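Side-chain contact in cystatin (Fasciola hepatica, PDB 6I1M), which probably inhibits cysteine proteases of the papain family, as other cystatins do, and is an unusual secreted, disulfide-containing type 1 cystatin (stefin): residues G2-P7 with G50-F55. Sequence-based numbering, arbitrary orientation.
Unlike the reference sequence in segment 50-55: Thr51 (reference Ile).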
ATOM      1  N   GLY A   2      12.410  11.459  11.037  1.00 56.15           N
ATOM      2  CA  GLY A   2      12.402  10.158  10.338  1.00 55.02           C
ATOM      3  C   GLY A   2      11.016   9.522  10.269  1.00 48.41           C
ATOM      4  O   GLY A   2      10.945   8.321   9.936  1.00 46.05           O
ATOM      5  N   GLY A   3       9.954  10.274  10.581  1.00 42.80           N
ATOM      6  CA  GLY A   3       8.569   9.764  10.585  1.00 37.62           C
ATOM      7  C   GLY A   3       7.985   9.813   9.187  1.00 33.33           C
ATOM      8  O   GLY A   3       8.736  10.089   8.229  1.00 31.55           O
ATOM      9  N   TYR A   4       6.682   9.587   9.057  1.00 30.12           N
ATOM     10  CA  TYR A   4       5.981   9.714   7.755  1.00 25.59           C
ATOM     11  C   TYR A   4       5.675  11.183   7.493  1.00 26.22           C
ATOM     12  O   TYR A   4       5.421  11.942   8.447  1.00 27.97           O
ATOM     13  CB  TYR A   4       4.729   8.840   7.717  1.00 24.10           C
ATOM     14  CG  TYR A   4       4.996   7.376   7.506  1.00 23.92           C
ATOM     15  CD1 TYR A   4       5.107   6.831   6.238  1.00 22.94           C
ATOM     16  CD2 TYR A   4       5.157   6.531   8.594  1.00 23.81           C
ATOM     17  CE1 TYR A   4       5.359   5.479   6.053  1.00 21.27           C
ATOM     18  CE2 TYR A   4       5.394   5.175   8.425  1.00 23.88           C
ATOM     19  CZ  TYR A   4       5.504   4.646   7.151  1.00 23.21           C
ATOM     20  OH  TYR A   4       5.725   3.297   6.993  1.00 24.31           O
ATOM     21  N   THR A   5       5.716  11.562   6.221  1.00 25.59           N
ATOM     22  CA  THR A   5       5.016  12.766   5.705  1.00 28.37           C
ATOM     23  C   THR A   5       3.524  12.650   6.042  1.00 28.11           C
ATOM     24  O   THR A   5       3.042  11.529   6.364  1.00 26.70           O
ATOM     25  CB  THR A   5       5.150  12.961   4.188  1.00 27.90           C
ATOM     26  OG1 THR A   5       4.349  11.987   3.506  1.00 28.45           O
ATOM     27  CG2 THR A   5       6.579  12.923   3.701  1.00 27.84           C
ATOM     28  N   GLU A   6       2.820  13.776   5.991  1.00 30.16           N
ATOM     29  CA  GLU A   6       1.334  13.816   5.985  1.00 34.66           C
ATOM     30  C   GLU A   6       0.844  13.106   4.736  1.00 30.41           C
ATOM     31  O   GLU A   6       1.503  13.142   3.697  1.00 30.24           O
ATOM     32  CB  GLU A   6       0.826  15.258   6.069  1.00 39.32           C
ATOM     33  CG  GLU A   6       0.870  15.805   7.490  1.00 45.57           C
ATOM     34  CD  GLU A   6       0.160  14.886   8.478  1.00 52.33           C
ATOM     35  OE1 GLU A   6      -1.081  14.713   8.333  1.00 58.51           O
ATOM     36  OE2 GLU A   6       0.855  14.277   9.340  1.00 57.37           O
ATOM     37  N   PRO A   7      -0.319  12.427   4.805  1.00 30.08           N
ATOM     38  CA  PRO A   7      -0.855  11.719   3.645  1.00 31.34           C
ATOM     39  C   PRO A   7      -0.995  12.679   2.465  1.00 29.59           C
ATOM     40  O   PRO A   7      -1.206  13.860   2.680  1.00 29.75           O
ATOM     41  CB  PRO A   7      -2.235  11.224   4.093  1.00 30.39           C
ATOM     42  CG  PRO A   7      -2.141  11.193   5.597  1.00 31.30           C
ATOM     43  CD  PRO A   7      -1.209  12.321   5.967  1.00 29.15           C
ATOM     44  N   GLY A  50      16.078   3.853   1.387  1.00 23.46           N
ATOM     45  CA  GLY A  50      14.925   3.571   0.523  1.00 23.17           C
ATOM     46  C   GLY A  50      13.711   4.324   1.021  1.00 22.05           C
ATOM     47  O   GLY A  50      13.859   5.307   1.790  1.00 22.54           O
ATOM     48  N   THR A  51      12.537   3.926   0.569  1.00 21.14           N
ATOM     49  CA  THR A  51      11.288   4.639   0.924  1.00 21.87           C
ATOM     50  C   THR A  51      10.239   3.615   1.368  1.00 23.26           C
ATOM     51  O   THR A  51      10.023   2.603   0.647  1.00 21.29           O
ATOM     52  CB  THR A  51      10.818   5.524  -0.230  1.00 23.84           C
ATOM     53  OG1 THR A  51      11.881   6.442  -0.480  1.00 25.42           O
ATOM     54  CG2 THR A  51       9.531   6.258   0.076  1.00 22.51           C
ATOM     55  N   ASN A  52       9.630   3.906   2.517  1.00 21.13           N
ATOM     56  CA  ASN A  52       8.382   3.286   3.012  1.00 21.17           C
ATOM     57  C   ASN A  52       7.213   4.107   2.481  1.00 21.44           C
ATOM     58  O   ASN A  52       7.183   5.355   2.691  1.00 18.47           O
ATOM     59  CB  ASN A  52       8.366   3.167   4.531  1.00 22.89           C
ATOM     60  CG  ASN A  52       9.087   1.932   5.019  1.00 24.97           C
ATOM     61  OD1 ASN A  52       9.148   0.935   4.316  1.00 22.71           O
ATOM     62  ND2 ASN A  52       9.552   1.964   6.257  1.00 26.11           N
ATOM     63  N   TYR A  53       6.346   3.438   1.723  1.00 20.18           N
ATOM     64  CA  TYR A  53       5.058   3.998   1.246  1.00 20.66           C
ATOM     65  C   TYR A  53       3.953   3.384   2.092  1.00 20.26           C
ATOM     66  O   TYR A  53       3.702   2.197   1.939  1.00 20.77           O
ATOM     67  CB  TYR A  53       4.808   3.688  -0.223  1.00 20.30           C
ATOM     68  CG  TYR A  53       5.764   4.339  -1.172  1.00 21.44           C
ATOM     69  CD1 TYR A  53       6.982   3.743  -1.459  1.00 23.55           C
ATOM     70  CD2 TYR A  53       5.440   5.526  -1.815  1.00 24.22           C
ATOM     71  CE1 TYR A  53       7.875   4.338  -2.334  1.00 25.75           C
ATOM     72  CE2 TYR A  53       6.319   6.125  -2.695  1.00 24.52           C
ATOM     73  CZ  TYR A  53       7.543   5.528  -2.961  1.00 25.88           C
ATOM     74  OH  TYR A  53       8.414   6.079  -3.869  1.00 29.22           O
ATOM     75  N   LYS A  54       3.331   4.186   2.944  1.00 19.95           N
ATOM     76  CA  LYS A  54       2.142   3.767   3.717  1.00 21.74           C
ATOM     77  C   LYS A  54       0.885   4.233   2.990  1.00 21.71           C
ATOM     78  O   LYS A  54       0.581   5.471   2.954  1.00 22.05           O
ATOM     79  CB  LYS A  54       2.161   4.336   5.128  1.00 24.33           C
ATOM     80  CG  LYS A  54       1.105   3.736   6.038  1.00 26.77           C
ATOM     81  CD  LYS A  54       0.775   4.666   7.156  1.00 32.59           C
ATOM     82  CE  LYS A  54       1.913   4.843   8.126  1.00 36.01           C
ATOM     83  NZ  LYS A  54       1.644   5.980   9.035  1.00 38.84           N
ATOM     84  N   PHE A  55       0.164   3.258   2.464  1.00 20.18           N
ATOM     85  CA  PHE A  55      -1.113   3.436   1.741  1.00 20.76           C
ATOM     86  C   PHE A  55      -2.288   3.204   2.682  1.00 22.22           C
ATOM     87  O   PHE A  55      -2.270   2.285   3.486  1.00 22.83           O
ATOM     88  CB  PHE A  55      -1.153   2.450   0.588  1.00 21.05           C
ATOM     89  CG  PHE A  55      -0.185   2.829  -0.489  1.00 22.09           C
ATOM     90  CD1 PHE A  55      -0.486   3.879  -1.351  1.00 22.27           C
ATOM     91  CD2 PHE A  55       1.008   2.136  -0.647  1.00 23.23           C
ATOM     92  CE1 PHE A  55       0.390   4.219  -2.366  1.00 21.17           C
ATOM     93  CE2 PHE A  55       1.883   2.478  -1.672  1.00 23.21           C
ATOM     94  CZ  PHE A  55       1.569   3.517  -2.520  1.00 23.16           C
TER
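Tyr4, on the extended N-terminal segment ahead of helix 12-28, and Lys54, on strand 50-59, have the nearest CA atoms across the two segments, 8.1 Å apart (Tyr4 CA to Lys54 CA), and no hydrogen bond links the segments. Both CB atoms point into the gap. The lysine chain runs at about a right angle to the tyrosine side chain and covers one face of its ring. Lys54 CE sits over that face, 3.6 Å from the centroid of the Tyr4 ring, a CH-pi contact displaced toward the rim. There Lys54 CE approaches Tyr4 CE2 to 3.5 Å. A bend at chi3 (-68°) turns CE and NZ over the ring. Lys54 NZ thus lies 4.0 Å from the Tyr4 ring centroid and 27° off the normal, a cation-pi interaction in which the charge probably polarises the ring electrons. At the root of the chain, Lys54 CB reaches Tyr4 CE1 at 3.5 Å. The backbone joins in as well, Asn52 O meeting Tyr4 CE1 obliquely at 3.8 Å. In the cystatin fold an antiparallel sheet wraps around one long helix; Tyr53 and Phe55 meet Phe18 of that helix, whereas Asn52 and Lys54 occupy the other face of the sheet. The N-terminal segment and the QxVxG motif, which runs from Gln46 at the end of strand 38-47 through the hairpin to Gly50, probably correspond, as in other cystatins, to parts of the protease-binding wedge. Tyr4 OH extends to Asn52, where it packs 3.6 Å from Asn52 CB, with the ring and amide planes 24° apart. Gln46 joins the two segments indirectly, its amide hydrogen-bonding both Gly2 O and Asn52 ND2. Thr5 holds the segment to edge strand 38-47, across which Tyr4 reaches strand 50-59, through hydrogen bonds to Thr45 from its backbone and its OG1.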